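Local coordinates for metallo-beta-lactamase (Serratia marcescens, PDB 6K4X), which probably hydrolyses the amide bond of beta-lactam antibiotics with a pair of zinc ions, as a subclass B3 metallo-beta-lactamase, at residues 13-18 with 166-171; 157-162 with 170-175; 97-102 with 124-129. All blocks are in the same frame, centred on the assembly; numbering follows the deposited sequence. Where two conformers were deposited one is given.

Interaction 1: 13-18 with 166-171; sequences TIYGNT and KCKDVV
At the turn between strands 12-15 and 18-20, a type II' beta turn from Tyr15 to Thr18, the chain meets strand 166-173 of the other sheet, and Tyr15 carries most of the contact. Its CG stands anti to the backbone N (chi1 -167°), which sends the ring alongside strand 166-173 toward its start, where OH donates a 2.7 Å hydrogen bond to Lys166 O. The acceptor lies at the ring edge, near the ring plane, whereas the hydroxyl sits well above the plane of the carbonyl. Lys168 comes over one face of the same ring and crosses it at about a right angle: its CG is 3.7 Å from the Tyr15 ring centroid, a CH-pi contact offset toward the rim. Deeper in, Thr18 OG1 passes Val170 CG2 at 4.1 Å, the two side chains running in opposite directions; that hydroxyl is hydrogen-bonded to Ser161 and Trp159. Ile14 and Tyr15 both face Thr18, a classic beta bulge at the base of the turn, and Thr18 N closes the turn on Tyr15 O at 2.9 Å. One phenol thus joins the sheets in two ways, its hydroxyl fixed to main chain and its face laid against the aliphatic part of a lysine.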
loop_
_atom_site.group_PDB
_atom_site.type_symbol
_atom_site.label_atom_id
_atom_site.label_comp_id
_atom_site.label_asym_id
_atom_site.label_seq_id
_atom_site.Cartn_x
_atom_site.Cartn_y
_atom_site.Cartn_z
ATOM N N THR A 13 -12.142 -12.246 0.526
ATOM C CA THR A 13 -12.627 -11.167 1.380
ATOM C C THR A 13 -11.937 -11.246 2.735
ATOM O O THR A 13 -11.897 -12.301 3.363
ATOM C CB THR A 13 -14.146 -11.222 1.538
ATOM O OG1 THR A 13 -14.701 -11.059 0.235
ATOM C CG2 THR A 13 -14.676 -10.182 2.502
ATOM N N ILE A 14 -11.400 -10.127 3.205
ATOM C CA ILE A 14 -10.745 -10.067 4.496
ATOM C C ILE A 14 -11.761 -9.702 5.579
ATOM O O ILE A 14 -11.799 -10.322 6.653
ATOM C CB ILE A 14 -9.560 -9.085 4.442
ATOM C CG1 ILE A 14 -8.425 -9.754 3.658
ATOM C CG2 ILE A 14 -9.099 -8.657 5.828
ATOM C CD1 ILE A 14 -7.270 -8.864 3.294
ATOM N N TYR A 15 -12.587 -8.676 5.350
ATOM C CA TYR A 15 -13.604 -8.299 6.322
ATOM C C TYR A 15 -14.603 -7.388 5.621
ATOM O O TYR A 15 -14.203 -6.401 4.986
ATOM C CB TYR A 15 -12.993 -7.550 7.509
ATOM C CG TYR A 15 -13.947 -7.427 8.671
ATOM C CD1 TYR A 15 -14.068 -8.467 9.581
ATOM C CD2 TYR A 15 -14.743 -6.309 8.845
ATOM C CE1 TYR A 15 -14.970 -8.407 10.630
ATOM C CE2 TYR A 15 -15.651 -6.234 9.891
ATOM C CZ TYR A 15 -15.780 -7.296 10.765
ATOM O OH TYR A 15 -16.666 -7.248 11.812
ATOM N N GLY A 16 -15.892 -7.676 5.729
ATOM C CA GLY A 16 -16.899 -6.804 5.175
ATOM C C GLY A 16 -16.658 -6.567 3.695
ATOM O O GLY A 16 -16.669 -7.488 2.899
ATOM N N ASN A 17 -16.515 -5.301 3.309
ATOM C CA ASN A 17 -16.306 -4.896 1.924
ATOM C C ASN A 17 -14.823 -4.693 1.570
ATOM O O ASN A 17 -14.546 -4.033 0.555
ATOM C CB ASN A 17 -17.103 -3.631 1.608
ATOM C CG ASN A 17 -16.704 -2.443 2.460
ATOM O OD1 ASN A 17 -16.286 -2.585 3.617
ATOM N ND2 ASN A 17 -16.865 -1.245 1.930
ATOM N N THR A 18 -13.906 -5.229 2.384
ATOM C CA THR A 18 -12.486 -5.196 2.090
ATOM C C THR A 18 -12.061 -6.536 1.499
ATOM O O THR A 18 -12.148 -7.557 2.189
ATOM C CB THR A 18 -11.662 -4.945 3.358
ATOM O OG1 THR A 18 -11.942 -3.630 3.858
ATOM C CG2 THR A 18 -10.179 -5.062 3.122
ATOM N N LYS A 166 -20.911 -4.675 13.003
ATOM C CA LYS A 166 -19.683 -4.932 13.752
ATOM C C LYS A 166 -18.501 -4.475 12.892
ATOM O O LYS A 166 -18.266 -5.034 11.804
ATOM C CB LYS A 166 -19.562 -6.422 14.082
ATOM C CG LYS A 166 -18.378 -6.796 14.955
ATOM C CD LYS A 166 -18.345 -6.125 16.319
ATOM C CE LYS A 166 -17.314 -6.754 17.236
ATOM N NZ LYS A 166 -17.810 -8.017 17.833
ATOM N N CYS A 167 -17.822 -3.417 13.311
ATOM C CA CYS A 167 -16.897 -2.698 12.449
ATOM C C CYS A 167 -15.457 -2.883 12.917
ATOM O O CYS A 167 -15.189 -3.040 14.126
ATOM C CB CYS A 167 -17.231 -1.217 12.454
ATOM S SG CYS A 167 -18.888 -0.881 11.821
ATOM N N LYS A 168 -14.512 -2.765 11.971
ATOM C CA LYS A 168 -13.107 -2.867 12.242
ATOM C C LYS A 168 -12.380 -1.771 11.475
ATOM O O LYS A 168 -12.729 -1.437 10.346
ATOM C CB LYS A 168 -12.548 -4.211 11.774
ATOM C CG LYS A 168 -13.146 -5.439 12.420
ATOM C CD LYS A 168 -12.752 -5.610 13.840
ATOM C CE LYS A 168 -13.365 -6.868 14.426
ATOM N NZ LYS A 168 -13.299 -6.883 15.900
ATOM N N ASP A 169 -11.314 -1.272 12.091
ATOM C CA ASP A 169 -10.431 -0.327 11.461
ATOM C C ASP A 169 -9.388 -1.081 10.645
ATOM O O ASP A 169 -8.633 -1.906 11.194
ATOM C CB ASP A 169 -9.743 0.540 12.511
ATOM C CG ASP A 169 -10.742 1.416 13.228
ATOM O OD1 ASP A 169 -11.773 1.798 12.611
ATOM O OD2 ASP A 169 -10.544 1.629 14.433
ATOM N N VAL A 170 -9.362 -0.788 9.353
ATOM C CA VAL A 170 -8.464 -1.426 8.403
ATOM C C VAL A 170 -7.394 -0.429 7.982
ATOM O O VAL A 170 -7.678 0.741 7.739
ATOM C CB VAL A 170 -9.242 -1.915 7.176
ATOM C CG1 VAL A 170 -8.340 -2.668 6.218
ATOM C CG2 VAL A 170 -10.435 -2.761 7.576
ATOM N N VAL A 171 -6.153 -0.898 7.923
ATOM C CA VAL A 171 -4.995 -0.095 7.546
ATOM C C VAL A 171 -4.283 -0.795 6.395
ATOM O O VAL A 171 -3.902 -1.956 6.545
ATOM C CB VAL A 171 -4.036 0.091 8.734
ATOM C CG1 VAL A 171 -2.811 0.881 8.312
ATOM C CG2 VAL A 171 -4.730 0.720 9.935
#

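Interaction 2: 157-162 with 170-175; sequences WTWQSC and VVFADS. With D0U (4-azanyl-2-sulfanyl-benzoic acid), chain E.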
loop_
_atom_site.group_PDB
_atom_site.type_symbol
_atom_site.label_atom_id
_atom_site.label_comp_id
_atom_site.label_asym_id
_atom_site.label_seq_id
_atom_site.Cartn_x
_atom_site.Cartn_y
_atom_site.Cartn_z
ATOM N N TRP A 157 -3.099 4.164 4.115
ATOM C CA TRP A 157 -4.508 4.463 3.890
ATOM C C TRP A 157 -5.347 3.725 4.926
ATOM O O TRP A 157 -5.076 2.537 5.191
ATOM C CB TRP A 157 -4.910 4.034 2.480
ATOM C CG TRP A 157 -4.130 4.676 1.379
ATOM C CD1 TRP A 157 -3.011 4.160 0.803
ATOM C CD2 TRP A 157 -4.358 5.942 0.732
ATOM N NE1 TRP A 157 -2.559 4.960 -0.202
ATOM C CE2 TRP A 157 -3.359 6.063 -0.262
ATOM C CE3 TRP A 157 -5.310 6.958 0.853
ATOM C CZ2 TRP A 157 -3.287 7.138 -1.131
ATOM C CZ3 TRP A 157 -5.245 8.016 -0.026
ATOM C CH2 TRP A 157 -4.243 8.097 -0.985
ATOM N N THR A 158 -6.380 4.369 5.482
ATOM C CA THR A 158 -7.188 3.726 6.517
ATOM C C THR A 158 -8.683 3.924 6.260
ATOM O O THR A 158 -9.124 4.894 5.656
ATOM C CB THR A 158 -6.839 4.243 7.916
ATOM O OG1 THR A 158 -7.137 5.639 8.014
ATOM C CG2 THR A 158 -5.377 4.033 8.233
ATOM N N TRP A 159 -9.463 2.947 6.713
ATOM C CA TRP A 159 -10.895 2.998 6.577
ATOM C C TRP A 159 -11.534 2.058 7.586
ATOM O O TRP A 159 -10.842 1.380 8.344
ATOM C CB TRP A 159 -11.312 2.655 5.152
ATOM C CG TRP A 159 -10.936 1.271 4.716
ATOM C CD1 TRP A 159 -11.657 0.126 4.871
ATOM C CD2 TRP A 159 -9.741 0.895 4.012
ATOM N NE1 TRP A 159 -10.989 -0.937 4.324
ATOM C CE2 TRP A 159 -9.811 -0.491 3.777
ATOM C CE3 TRP A 159 -8.643 1.607 3.528
ATOM C CZ2 TRP A 159 -8.806 -1.166 3.095
ATOM C CZ3 TRP A 159 -7.646 0.944 2.858
ATOM C CH2 TRP A 159 -7.740 -0.425 2.634
ATOM N N GLN A 160 -12.863 2.029 7.592
ATOM C CA GLN A 160 -13.603 1.114 8.423
ATOM C C GLN A 160 -14.446 0.212 7.545
ATOM O O GLN A 160 -15.091 0.707 6.627
ATOM C CB GLN A 160 -14.505 1.866 9.393
ATOM C CG GLN A 160 -13.711 2.748 10.339
ATOM C CD GLN A 160 -14.437 3.063 11.620
ATOM O OE1 GLN A 160 -15.573 2.636 11.847
ATOM N NE2 GLN A 160 -13.760 3.805 12.481
ATOM N N SER A 161 -14.450 -1.089 7.842
ATOM C CA SER A 161 -15.336 -2.020 7.188
ATOM C C SER A 161 -16.180 -2.718 8.246
ATOM O O SER A 161 -15.703 -2.975 9.359
ATOM C CB SER A 161 -14.575 -3.054 6.379
ATOM O OG SER A 161 -14.031 -2.488 5.183
ATOM N N CYS A 162 -17.419 -3.063 7.884
ATOM C CA CYS A 162 -18.368 -3.544 8.854
ATOM C C CYS A 162 -19.113 -4.757 8.301
ATOM O O CYS A 162 -19.334 -4.882 7.102
ATOM C CB CYS A 162 -19.371 -2.457 9.232
ATOM S SG CYS A 162 -18.661 -0.872 9.759
ATOM N N VAL A 170 -9.362 -0.788 9.353
ATOM C CA VAL A 170 -8.464 -1.426 8.403
ATOM C C VAL A 170 -7.394 -0.429 7.982
ATOM O O VAL A 170 -7.678 0.741 7.739
ATOM C CB VAL A 170 -9.242 -1.915 7.176
ATOM C CG1 VAL A 170 -8.340 -2.668 6.218
ATOM C CG2 VAL A 170 -10.435 -2.761 7.576
ATOM N N VAL A 171 -6.153 -0.898 7.923
ATOM C CA VAL A 171 -4.995 -0.095 7.546
ATOM C C VAL A 171 -4.283 -0.795 6.395
ATOM O O VAL A 171 -3.902 -1.956 6.545
ATOM C CB VAL A 171 -4.036 0.091 8.734
ATOM C CG1 VAL A 171 -2.811 0.881 8.312
ATOM C CG2 VAL A 171 -4.730 0.720 9.935
ATOM N N PHE A 172 -4.101 -0.103 5.271
ATOM C CA PHE A 172 -3.232 -0.563 4.196
ATOM C C PHE A 172 -1.905 0.138 4.395
ATOM O O PHE A 172 -1.769 1.336 4.156
ATOM C CB PHE A 172 -3.865 -0.305 2.829
ATOM C CG PHE A 172 -3.227 -1.067 1.697
ATOM C CD1 PHE A 172 -1.922 -0.829 1.319
ATOM C CD2 PHE A 172 -3.927 -2.041 1.027
ATOM C CE1 PHE A 172 -1.339 -1.526 0.271
ATOM C CE2 PHE A 172 -3.352 -2.718 -0.026
ATOM C CZ PHE A 172 -2.062 -2.464 -0.409
ATOM N N ALA A 173 -0.953 -0.601 4.958
ATOM C CA ALA A 173 0.282 -0.016 5.479
ATOM C C ALA A 173 1.332 0.095 4.369
ATOM O O ALA A 173 1.741 -0.911 3.787
ATOM C CB ALA A 173 0.772 -0.846 6.634
ATOM N N ASP A 174 1.760 1.325 4.102
ATOM C CA ASP A 174 2.880 1.536 3.216
ATOM C C ASP A 174 4.143 0.930 3.827
ATOM O O ASP A 174 4.234 0.679 5.043
ATOM C CB ASP A 174 3.097 3.019 2.963
ATOM C CG ASP A 174 4.047 3.311 1.817
ATOM O OD1 ASP A 174 4.246 2.421 0.994
ATOM O OD2 ASP A 174 4.501 4.480 1.749
ATOM N N SER A 175 5.124 0.666 2.965
ATOM C CA SER A 175 6.468 0.238 3.371
ATOM C C SER A 175 7.166 1.324 4.177
ATOM O O SER A 175 7.191 2.485 3.798
ATOM C CB SER A 175 7.272 -0.138 2.172
ATOM O OG SER A 175 6.591 -1.139 1.444
HETATM O O2 D0U E . 8.434 -1.977 -0.317
HETATM C C7 D0U E . 9.483 -2.283 0.292
HETATM O O1 D0U E . 9.529 -2.352 1.554
HETATM C C3 D0U E . 10.746 -2.562 -0.442
HETATM C C2 D0U E . 11.793 -3.144 0.325
HETATM C C4 D0U E . 10.935 -2.300 -1.811
HETATM S S1 D0U E . 9.811 -1.720 -2.957
HETATM C C5 D0U E . 12.206 -2.602 -2.349
HETATM C C6 D0U E . 13.243 -3.156 -1.595
HETATM N N1 D0U E . 14.465 -3.472 -2.173
HETATM C C1 D0U E . 13.015 -3.441 -0.278
#
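This is the pairing of two antiparallel neighbours in a beta hairpin, strands 155-163 and 166-173, within the five-stranded sheet of the fold. Trp157 faces Phe172 and Trp159 faces Val170 as hydrogen-bonded pairs, with Thr158 and Val171 the non-hydrogen-bonded pair between them. Four backbone bonds hold the ladder, among them Phe172 N to Trp157 O and Val170 N to Trp159 O, both 2.8 Å.

On the face turned to strands 29-31 and 37-40 of the other sheet lie the two tryptophans, Val170 and Phe172. Trp159 CG is held between its own backbone N and carbonyl carbon (chi1 62°), which folds the indole back across the neighbouring strand. Val170 meets one indole face, with CB 3.8 Å from the centroid of the five-membered ring and CG1 3.5 Å from CZ2, above the plane but out at the rim of the six-membered ring. Farther along, Trp159 CH2 reaches Phe172 CB at 3.9 Å and lies at the edge of the phenyl ring. The indole NE1, deep in this interface, is satisfied by Thr18. On the other face the methyls Thr158 CG2 and Val171 CG2 lie side by side, 3.8 Å apart, while Thr158 OG1 bonds to His145.

Past the strand the chain enters the active site. Asp174 OD1 accepts a hydrogen bond from His72, a zinc ligand, and so probably helps to orient its imidazole. Ser175 OG donates to carboxylate O2 of the inhibitor 4-azanyl-2-sulfanyl-benzoic acid at 2.7 Å. A hairpin packed on the second sheet, its end carrying a pocket residue, is consistent with the alpha-beta/beta-alpha sandwich of the metallo-beta-lactamase superfamily, whose metal site lies at the edge of the two sheets.

Interaction 3: 97-102 with 124-129; sequences ANVDTL and AKVRAV. With SO4 (sulfate ion), chain F.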
loop_
_atom_site.group_PDB
_atom_site.type_symbol
_atom_site.label_atom_id
_atom_site.label_comp_id
_atom_site.label_asym_id
_atom_site.label_seq_id
_atom_site.Cartn_x
_atom_site.Cartn_y
_atom_site.Cartn_z
ATOM N N ALA A 97 4.593 14.328 -3.160
ATOM C CA ALA A 97 5.951 14.188 -3.668
ATOM C C ALA A 97 6.115 12.960 -4.563
ATOM O O ALA A 97 7.152 12.821 -5.173
ATOM C CB ALA A 97 6.923 14.135 -2.505
ATOM N N ASN A 98 5.131 12.066 -4.622
ATOM C CA ASN A 98 5.209 10.895 -5.513
ATOM C C ASN A 98 4.379 11.072 -6.790
ATOM O O ASN A 98 4.410 10.203 -7.667
ATOM C CB ASN A 98 4.750 9.620 -4.803
ATOM C CG ASN A 98 5.754 9.071 -3.803
ATOM O OD1 ASN A 98 6.849 9.615 -3.625
ATOM N ND2 ASN A 98 5.413 7.969 -3.158
ATOM N N VAL A 99 3.636 12.175 -6.917
ATOM C CA VAL A 99 2.801 12.381 -8.107
ATOM C C VAL A 99 3.644 12.305 -9.386
ATOM O O VAL A 99 3.269 11.620 -10.348
ATOM C CB VAL A 99 2.010 13.701 -7.992
ATOM C CG1 VAL A 99 1.407 14.119 -9.332
ATOM C CG2 VAL A 99 0.930 13.607 -6.925
ATOM N N ASP A 100 4.765 13.029 -9.422
ATOM C CA ASP A 100 5.535 13.088 -10.633
ATOM C C ASP A 100 6.104 11.703 -10.987
ATOM O O ASP A 100 6.175 11.329 -12.153
ATOM C CB ASP A 100 6.627 14.141 -10.490
ATOM C CG ASP A 100 7.228 14.501 -11.825
ATOM O OD1 ASP A 100 6.465 14.937 -12.695
ATOM O OD2 ASP A 100 8.436 14.317 -11.969
ATOM N N THR A 101 6.482 10.937 -9.963
ATOM C CA THR A 101 7.003 9.620 -10.182
ATOM C C THR A 101 5.926 8.724 -10.794
ATOM O O THR A 101 6.185 7.940 -11.718
ATOM C CB THR A 101 7.495 8.966 -8.896
ATOM O OG1 THR A 101 8.452 9.829 -8.281
ATOM C CG2 THR A 101 8.106 7.617 -9.177
ATOM N N LEU A 102 4.695 8.810 -10.292
ATOM C CA LEU A 102 3.633 7.980 -10.858
ATOM C C LEU A 102 3.312 8.395 -12.298
ATOM O O LEU A 102 2.933 7.555 -13.119
ATOM C CB LEU A 102 2.370 8.069 -10.005
ATOM C CG LEU A 102 2.474 7.416 -8.625
ATOM C CD1 LEU A 102 1.210 7.667 -7.832
ATOM C CD2 LEU A 102 2.761 5.922 -8.706
ATOM N N ALA A 124 -1.812 8.161 -16.291
ATOM C CA ALA A 124 -2.664 9.325 -16.423
ATOM C C ALA A 124 -3.453 9.585 -15.132
ATOM O O ALA A 124 -3.590 8.709 -14.276
ATOM C CB ALA A 124 -3.607 9.139 -17.590
ATOM N N LYS A 125 -3.982 10.808 -15.012
ATOM C CA LYS A 125 -4.990 11.174 -14.027
ATOM C C LYS A 125 -4.468 11.031 -12.590
ATOM O O LYS A 125 -5.212 10.630 -11.675
ATOM C CB LYS A 125 -6.268 10.343 -14.187
ATOM C CG LYS A 125 -7.012 10.516 -15.501
ATOM C CD LYS A 125 -8.516 10.452 -15.309
ATOM C CE LYS A 125 -9.047 11.786 -14.838
ATOM N NZ LYS A 125 -10.523 11.808 -14.794
ATOM N N VAL A 126 -3.235 11.444 -12.350
ATOM C CA VAL A 126 -2.674 11.386 -11.022
ATOM C C VAL A 126 -2.898 12.729 -10.323
ATOM O O VAL A 126 -2.651 13.799 -10.889
ATOM C CB VAL A 126 -1.180 11.040 -11.046
ATOM C CG1 VAL A 126 -0.652 10.838 -9.648
ATOM C CG2 VAL A 126 -0.920 9.816 -11.911
ATOM N N ARG A 127 -3.385 12.674 -9.095
ATOM C CA ARG A 127 -3.647 13.854 -8.282
ATOM C C ARG A 127 -3.080 13.659 -6.880
ATOM O O ARG A 127 -3.018 12.543 -6.390
ATOM C CB ARG A 127 -5.155 14.083 -8.168
ATOM C CG ARG A 127 -5.919 14.035 -9.483
ATOM C CD ARG A 127 -5.696 15.281 -10.308
ATOM N NE ARG A 127 -6.418 15.240 -11.593
ATOM C CZ ARG A 127 -5.882 14.927 -12.773
ATOM N NH1 ARG A 127 -6.633 14.907 -13.871
ATOM N NH2 ARG A 127 -4.591 14.696 -12.854
ATOM N N ALA A 128 -2.710 14.752 -6.220
ATOM C CA ALA A 128 -2.160 14.715 -4.877
ATOM C C ALA A 128 -3.263 14.744 -3.819
ATOM O O ALA A 128 -4.276 15.426 -3.958
ATOM C CB ALA A 128 -1.239 15.895 -4.656
ATOM N N VAL A 129 -2.989 14.073 -2.701
ATOM C CA VAL A 129 -3.732 14.207 -1.460
ATOM C C VAL A 129 -2.767 14.597 -0.339
ATOM O O VAL A 129 -1.583 14.253 -0.383
ATOM C CB VAL A 129 -4.457 12.910 -1.080
ATOM C CG1 VAL A 129 -5.503 12.561 -2.110
ATOM C CG2 VAL A 129 -3.510 11.752 -0.850
HETATM S S SO4 F . -4.168 14.146 -16.656
HETATM O O1 SO4 F . -3.351 14.507 -15.514
HETATM O O2 SO4 F . -3.741 15.148 -17.692
HETATM O O3 SO4 F . -3.987 12.768 -17.208
HETATM O O4 SO4 F . -5.600 14.249 -16.385
#
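Helix 99-104 approaches strand 126-129 with the CA atoms of Val99 and Val126 6.3 Å apart, within the beta-alpha-beta unit that runs from strand 91-95 through this helix to the parallel edge strand. The contact between them is apolar. Val99 divides its two methyls: with CG1 anti to the backbone N (chi1 166°), that branch slides past Val126 CG1 at 3.9 Å, while CG2 lies over the strand backbone and reaches Ala128 CB, also at 3.9 Å. One helical turn later Leu102 crosses Val126 at about a right angle, bringing CD1 to 4.1 Å from Val126 CG1; Leu102 also touches Ala94 of strand 91-95. Val126 therefore sits against both helix residues.

Arg127 points away from the helix to the exposed side, where a sulfate, probably from the crystallisation liquor, is bound. Its NH2 turns back to Val126 O, which also accepts a bond from Arg103, so the guanidinium is held on the strand side as well as by the anion. The backbone N of Lys125 donates to sulfate O3. The guanidinium meets the sulfate edge-on with two bonds, NH2 to O1 at 2.9 Å and a nearly straight one from NH1 to O4 at 2.8 Å, 176° at the hydrogen.

In the fold
Interactions 1 and 2 share Val170 and Val171 and have centres about 9 Å apart. They are joined by the disulfide between Cys162 and Cys167, and by a probable hydrogen bond between Thr18 OG1 and Ser161 OG (2.7 Å). Interaction 3, on the edge strand of the seven-stranded sheet, lies about 27 Å from interaction 1 between centres. It touches interaction 2 where Trp157 CH2 packs on Val129 CG2 at 3.7 Å. Interaction 2 reaches the inhibitor directly through Ser175, and the side chain of Phe172 is about 6 Å from that of His77, a zinc ligand. In interaction 3 the side chain of Leu102 is about 11 Å from a zinc ion; interaction 1 lies away from the site.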